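Local coordinates for protein putative SnoaL-like polyketide cyclase (Shewanella putrefaciens, PDB 3GZB) that is of unknown function but belongs to the SnoaL-like family of the NTF2 clan and may act as a polyketide cyclase, at residues H74-E85 / I97-Q108. Numbering follows the deposited sequence. Where two conformers were deposited one is given.
With EDO (1,2-ethanediol), chain M.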
loop_
_atom_site.group_PDB
_atom_site.type_symbol
_atom_site.label_atom_id
_atom_site.label_comp_id
_atom_site.label_asym_id
_atom_site.label_seq_id
_atom_site.Cartn_x
_atom_site.Cartn_y
_atom_site.Cartn_z
ATOM N N HIS A 74 6.819 8.687 19.962
ATOM C CA HIS A 74 5.661 9.564 20.142
ATOM C C HIS A 74 5.630 10.387 21.409
ATOM O O HIS A 74 4.582 10.950 21.746
ATOM C CB HIS A 74 4.391 8.747 19.946
ATOM C CG HIS A 74 4.132 8.445 18.511
ATOM N ND1 HIS A 74 3.043 8.934 17.816
ATOM C CD2 HIS A 74 4.833 7.698 17.623
ATOM C CE1 HIS A 74 3.103 8.535 16.562
ATOM N NE2 HIS A 74 4.171 7.769 16.412
ATOM N N GLN A 75 6.749 10.457 22.123
ATOM C CA GLN A 75 6.824 11.345 23.278
ATOM C C GLN A 75 6.357 12.720 22.895
ATOM O O GLN A 75 6.921 13.328 21.991
ATOM C CB GLN A 75 8.244 11.384 23.855
ATOM C CG GLN A 75 8.337 12.363 25.019
ATOM C CD GLN A 75 9.651 12.517 25.741
ATOM O OE1 GLN A 75 9.739 13.397 26.614
ATOM N NE2 GLN A 75 10.671 11.767 25.374
ATOM N N GLY A 76 5.316 13.168 23.581
ATOM C CA GLY A 76 4.779 14.528 23.363
ATOM C C GLY A 76 3.802 14.676 22.196
ATOM O O GLY A 76 3.264 15.762 21.990
ATOM N N VAL A 77 3.607 13.617 21.435
ATOM C CA VAL A 77 2.737 13.667 20.268
ATOM C C VAL A 77 1.308 13.470 20.732
ATOM O O VAL A 77 0.993 12.515 21.450
ATOM C CB VAL A 77 3.165 12.613 19.226
ATOM C CG1 VAL A 77 2.234 12.671 17.971
ATOM C CG2 VAL A 77 4.654 12.876 18.827
ATOM N N LEU A 78 0.412 14.341 20.269
ATOM C CA LEU A 78 -1.005 14.239 20.571
ATOM C C LEU A 78 -1.663 13.172 19.703
ATOM O O LEU A 78 -1.056 12.736 18.701
ATOM C CB LEU A 78 -1.679 15.609 20.368
ATOM C CG LEU A 78 -1.162 16.747 21.260
ATOM C CD1 LEU A 78 -1.883 18.084 20.849
ATOM C CD2 LEU A 78 -1.337 16.405 22.728
ATOM N N GLU A 79 -2.891 12.782 20.008
ATOM C CA GLU A 79 -3.581 11.836 19.123
ATOM C C GLU A 79 -3.493 12.345 17.687
ATOM O O GLU A 79 -3.653 13.550 17.433
ATOM C CB GLU A 79 -5.057 11.665 19.501
ATOM C CG GLU A 79 -5.853 10.827 18.538
ATOM C CD GLU A 79 -7.260 10.466 18.991
ATOM O OE1 GLU A 79 -7.656 10.887 20.104
ATOM O OE2 GLU A 79 -7.959 9.764 18.203
ATOM N N TYR A 80 -3.245 11.427 16.755
ATOM C CA TYR A 80 -3.195 11.732 15.338
ATOM C C TYR A 80 -4.255 10.919 14.611
ATOM O O TYR A 80 -4.860 10.039 15.191
ATOM C CB TYR A 80 -1.804 11.534 14.759
ATOM C CG TYR A 80 -1.228 10.143 14.818
ATOM C CD1 TYR A 80 -0.749 9.600 16.009
ATOM C CD2 TYR A 80 -1.089 9.399 13.653
ATOM C CE1 TYR A 80 -0.181 8.327 16.060
ATOM C CE2 TYR A 80 -0.505 8.124 13.684
ATOM C CZ TYR A 80 -0.019 7.620 14.897
ATOM O OH TYR A 80 0.588 6.382 14.965
ATOM N N ASP A 81 -4.522 11.281 13.364
ATOM C CA ASP A 81 -5.583 10.612 12.606
ATOM C C ASP A 81 -5.037 9.916 11.392
ATOM O O ASP A 81 -4.051 10.379 10.790
ATOM C CB ASP A 81 -6.671 11.589 12.178
ATOM C CG ASP A 81 -7.398 12.213 13.350
ATOM O OD1 ASP A 81 -7.533 11.580 14.418
ATOM O OD2 ASP A 81 -7.836 13.371 13.179
ATOM N N PHE A 82 -5.651 8.799 11.040
ATOM C CA PHE A 82 -5.410 8.173 9.770
ATOM C C PHE A 82 -6.682 8.383 8.951
ATOM O O PHE A 82 -7.715 7.792 9.278
ATOM C CB PHE A 82 -5.054 6.705 9.918
ATOM C CG PHE A 82 -4.617 6.005 8.663
ATOM C CD1 PHE A 82 -3.903 6.615 7.652
ATOM C CD2 PHE A 82 -4.806 4.666 8.575
ATOM C CE1 PHE A 82 -3.446 5.917 6.580
ATOM C CE2 PHE A 82 -4.326 3.946 7.482
ATOM C CZ PHE A 82 -3.666 4.590 6.484
ATOM N N ASN A 83 -6.605 9.273 7.976
ATOM C CA ASN A 83 -7.749 9.643 7.151
ATOM C C ASN A 83 -7.648 8.806 5.912
ATOM O O ASN A 83 -6.822 9.054 5.014
ATOM C CB ASN A 83 -7.719 11.130 6.877
ATOM C CG ASN A 83 -7.928 11.949 8.120
ATOM O OD1 ASN A 83 -8.783 11.626 8.933
ATOM N ND2 ASN A 83 -7.143 13.005 8.300
ATOM N N ILE A 84 -8.491 7.791 5.852
ATOM C CA ILE A 84 -8.367 6.843 4.749
ATOM C C ILE A 84 -9.164 7.204 3.518
ATOM O O ILE A 84 -10.287 7.778 3.595
ATOM C CB ILE A 84 -8.669 5.443 5.126
ATOM C CG1 ILE A 84 -10.059 5.271 5.622
ATOM C CG2 ILE A 84 -7.567 4.911 6.154
ATOM C CD1 ILE A 84 -10.492 3.718 5.603
ATOM N N GLU A 85 -8.534 6.998 2.382
ATOM C CA GLU A 85 -9.185 7.113 1.088
ATOM C C GLU A 85 -9.780 5.798 0.609
ATOM O O GLU A 85 -10.839 5.776 -0.075
ATOM C CB GLU A 85 -8.190 7.637 0.056
ATOM C CG GLU A 85 -7.718 9.049 0.388
ATOM C CD GLU A 85 -8.824 10.099 0.385
ATOM O OE1 GLU A 85 -9.797 9.953 -0.400
ATOM O OE2 GLU A 85 -8.697 11.080 1.165
ATOM N N ILE A 97 -5.053 2.895 2.319
ATOM C CA ILE A 97 -4.444 3.990 1.593
ATOM C C ILE A 97 -5.022 5.266 2.164
ATOM O O ILE A 97 -6.258 5.407 2.219
ATOM C CB ILE A 97 -4.787 3.922 0.105
ATOM C CG1 ILE A 97 -4.351 2.621 -0.526
ATOM C CG2 ILE A 97 -4.176 5.140 -0.624
ATOM C CD1 ILE A 97 -4.894 2.354 -1.974
ATOM N N GLY A 98 -4.180 6.224 2.582
ATOM C CA GLY A 98 -4.691 7.420 3.189
ATOM C C GLY A 98 -3.613 8.410 3.557
ATOM O O GLY A 98 -2.562 8.423 2.938
ATOM N N ASN A 99 -3.919 9.320 4.489
ATOM C CA ASN A 99 -3.017 10.350 4.956
ATOM C C ASN A 99 -3.024 10.316 6.478
ATOM O O ASN A 99 -4.111 10.252 7.104
ATOM C CB ASN A 99 -3.419 11.774 4.502
ATOM C CG ASN A 99 -3.259 11.989 3.036
ATOM O OD1 ASN A 99 -2.185 12.324 2.574
ATOM N ND2 ASN A 99 -4.346 11.822 2.282
ATOM N N TYR A 100 -1.843 10.378 7.085
ATOM C CA TYR A 100 -1.736 10.540 8.502
ATOM C C TYR A 100 -1.638 12.026 8.842
ATOM O O TYR A 100 -0.730 12.723 8.352
ATOM C CB TYR A 100 -0.530 9.822 9.089
ATOM C CG TYR A 100 -0.610 8.302 9.104
ATOM C CD1 TYR A 100 -1.335 7.634 10.092
ATOM C CD2 TYR A 100 -0.025 7.536 8.123
ATOM C CE1 TYR A 100 -1.377 6.267 10.137
ATOM C CE2 TYR A 100 -0.122 6.122 8.152
ATOM C CZ TYR A 100 -0.787 5.510 9.176
ATOM O OH TYR A 100 -0.812 4.127 9.230
ATOM N N HIS A 101 -2.578 12.500 9.631
ATOM C CA HIS A 101 -2.672 13.910 10.033
ATOM C C HIS A 101 -2.231 14.075 11.465
ATOM O O HIS A 101 -2.876 13.543 12.382
ATOM C CB HIS A 101 -4.127 14.387 9.837
ATOM C CG HIS A 101 -4.323 15.822 10.169
ATOM N ND1 HIS A 101 -5.551 16.328 10.523
ATOM C CD2 HIS A 101 -3.469 16.873 10.128
ATOM C CE1 HIS A 101 -5.442 17.637 10.723
ATOM N NE2 HIS A 101 -4.191 18.000 10.488
ATOM N N PHE A 102 -1.149 14.847 11.632
ATOM C CA PHE A 102 -0.611 15.203 12.928
ATOM C C PHE A 102 -0.767 16.717 13.131
ATOM O O PHE A 102 -0.379 17.520 12.265
ATOM C CB PHE A 102 0.878 14.889 13.051
ATOM C CG PHE A 102 1.227 13.427 13.038
ATOM C CD1 PHE A 102 1.377 12.749 11.846
ATOM C CD2 PHE A 102 1.481 12.757 14.227
ATOM C CE1 PHE A 102 1.782 11.425 11.835
ATOM C CE2 PHE A 102 1.854 11.405 14.211
ATOM C CZ PHE A 102 2.012 10.767 13.026
ATOM N N LYS A 103 -1.291 17.089 14.286
ATOM C CA LYS A 103 -1.354 18.488 14.740
ATOM C C LYS A 103 -0.962 18.577 16.203
ATOM O O LYS A 103 -1.474 17.809 17.044
ATOM C CB LYS A 103 -2.717 19.082 14.508
ATOM C CG LYS A 103 -2.830 20.574 14.928
ATOM C CD LYS A 103 -4.133 21.157 14.390
ATOM C CE LYS A 103 -4.169 22.688 14.480
ATOM N NZ LYS A 103 -5.113 23.168 15.532
ATOM N N GLY A 104 0.004 19.423 16.500
ATOM C CA GLY A 104 0.435 19.606 17.890
ATOM C C GLY A 104 1.858 20.030 18.029
ATOM O O GLY A 104 2.478 20.466 17.073
ATOM N N PRO A 105 2.406 19.919 19.245
ATOM C CA PRO A 105 3.772 20.278 19.494
ATOM C C PRO A 105 4.713 19.631 18.489
ATOM O O PRO A 105 4.561 18.471 18.155
ATOM C CB PRO A 105 4.019 19.712 20.907
ATOM C CG PRO A 105 2.690 19.881 21.575
ATOM C CD PRO A 105 1.701 19.528 20.488
ATOM N N GLY A 106 5.655 20.431 18.001
ATOM C CA GLY A 106 6.495 19.992 16.891
ATOM C C GLY A 106 7.848 19.409 17.259
ATOM O O GLY A 106 8.680 19.172 16.370
ATOM N N GLU A 107 8.110 19.176 18.548
ATOM C CA GLU A 107 9.418 18.641 18.949
ATOM C C GLU A 107 9.864 17.426 18.144
ATOM O O GLU A 107 11.025 17.371 17.692
ATOM C CB GLU A 107 9.435 18.296 20.446
ATOM C CG GLU A 107 9.751 19.488 21.328
ATOM C CD GLU A 107 8.638 20.500 21.463
ATOM O OE1 GLU A 107 7.477 20.170 21.127
ATOM O OE2 GLU A 107 8.950 21.626 21.928
ATOM N N GLN A 108 9.013 16.425 17.994
ATOM C CA GLN A 108 9.377 15.185 17.273
ATOM C C GLN A 108 9.553 15.392 15.779
ATOM O O GLN A 108 10.061 14.513 15.071
ATOM C CB GLN A 108 8.338 14.063 17.461
ATOM C CG GLN A 108 8.214 13.529 18.852
ATOM C CD GLN A 108 9.467 12.834 19.365
ATOM O OE1 GLN A 108 10.343 12.430 18.601
ATOM N NE2 GLN A 108 9.540 12.679 20.678
HETATM C C1 EDO M . -4.783 15.468 14.308
HETATM O O1 EDO M . -3.650 15.400 15.220
HETATM C C2 EDO M . -6.061 15.713 15.063
HETATM O O2 EDO M . -5.897 17.092 15.433
HETATM O O HOH W 1 2.830 16.920 19.033
HETATM O O HOH W 2 0.980 16.105 18.112
HETATM O O HOH W 3 -0.872 14.734 16.403
HETATM O O HOH W 4 -7.734 14.721 10.793
HETATM O O HOH W 5 -7.082 11.275 3.225
#
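Phe82 lies between two residues: the ring of Tyr100 is stacked on one face, offset, with centroids 4.1 Å apart and planes at 8°, while CG2 of Ile84 rests over the rim of the other. With its CG anti to the backbone N (chi1 -173°), Phe82 reaches across its non-hydrogen-bonded pair to Tyr100. A second offset stack joins Tyr80 and Phe102, which run side by side in the same direction; Phe102 CE2 comes 3.4 Å from Tyr80 CG. Tyr100 CD1 meets the edge of the Tyr80 ring, 3.7 Å from CE2, and so joins the two stacks into one aromatic row. His74 CE1 and Val77 CG1 approach Phe102 in its ring plane. Tyr100 OH is hydrogen-bonded to Thr124 OG1; with an alanine at Tyr100, Phe82 would probably lose the ring on one face, and Thr124 its hydroxyl partner.

Beneath the rings runs an antiparallel ladder. Asp81 and His101 exchange two backbone hydrogen bonds, His101 N reaching Asp81 O at 2.8 Å, and Asn83 and Asn99 do the same. Gly98 fits where a side chain would collide with Asn83 O. On the face opposite the rings, one water links Asp81 OD2, Asn83 ND2 and His101 ND1, while His101 NE2 is hydrogen-bonded to Asp117 OD1. Past the strands, a water accepts from Leu78 N and donates weakly to Lys103 O.

Strand 81-84 thus borders strand 93-103, whose other side pairs with strand 115-129 in the curved sheet. Helix 21-34 packs on the aromatic face through Met30 and Leu33, as expected of an NTF2-like cone.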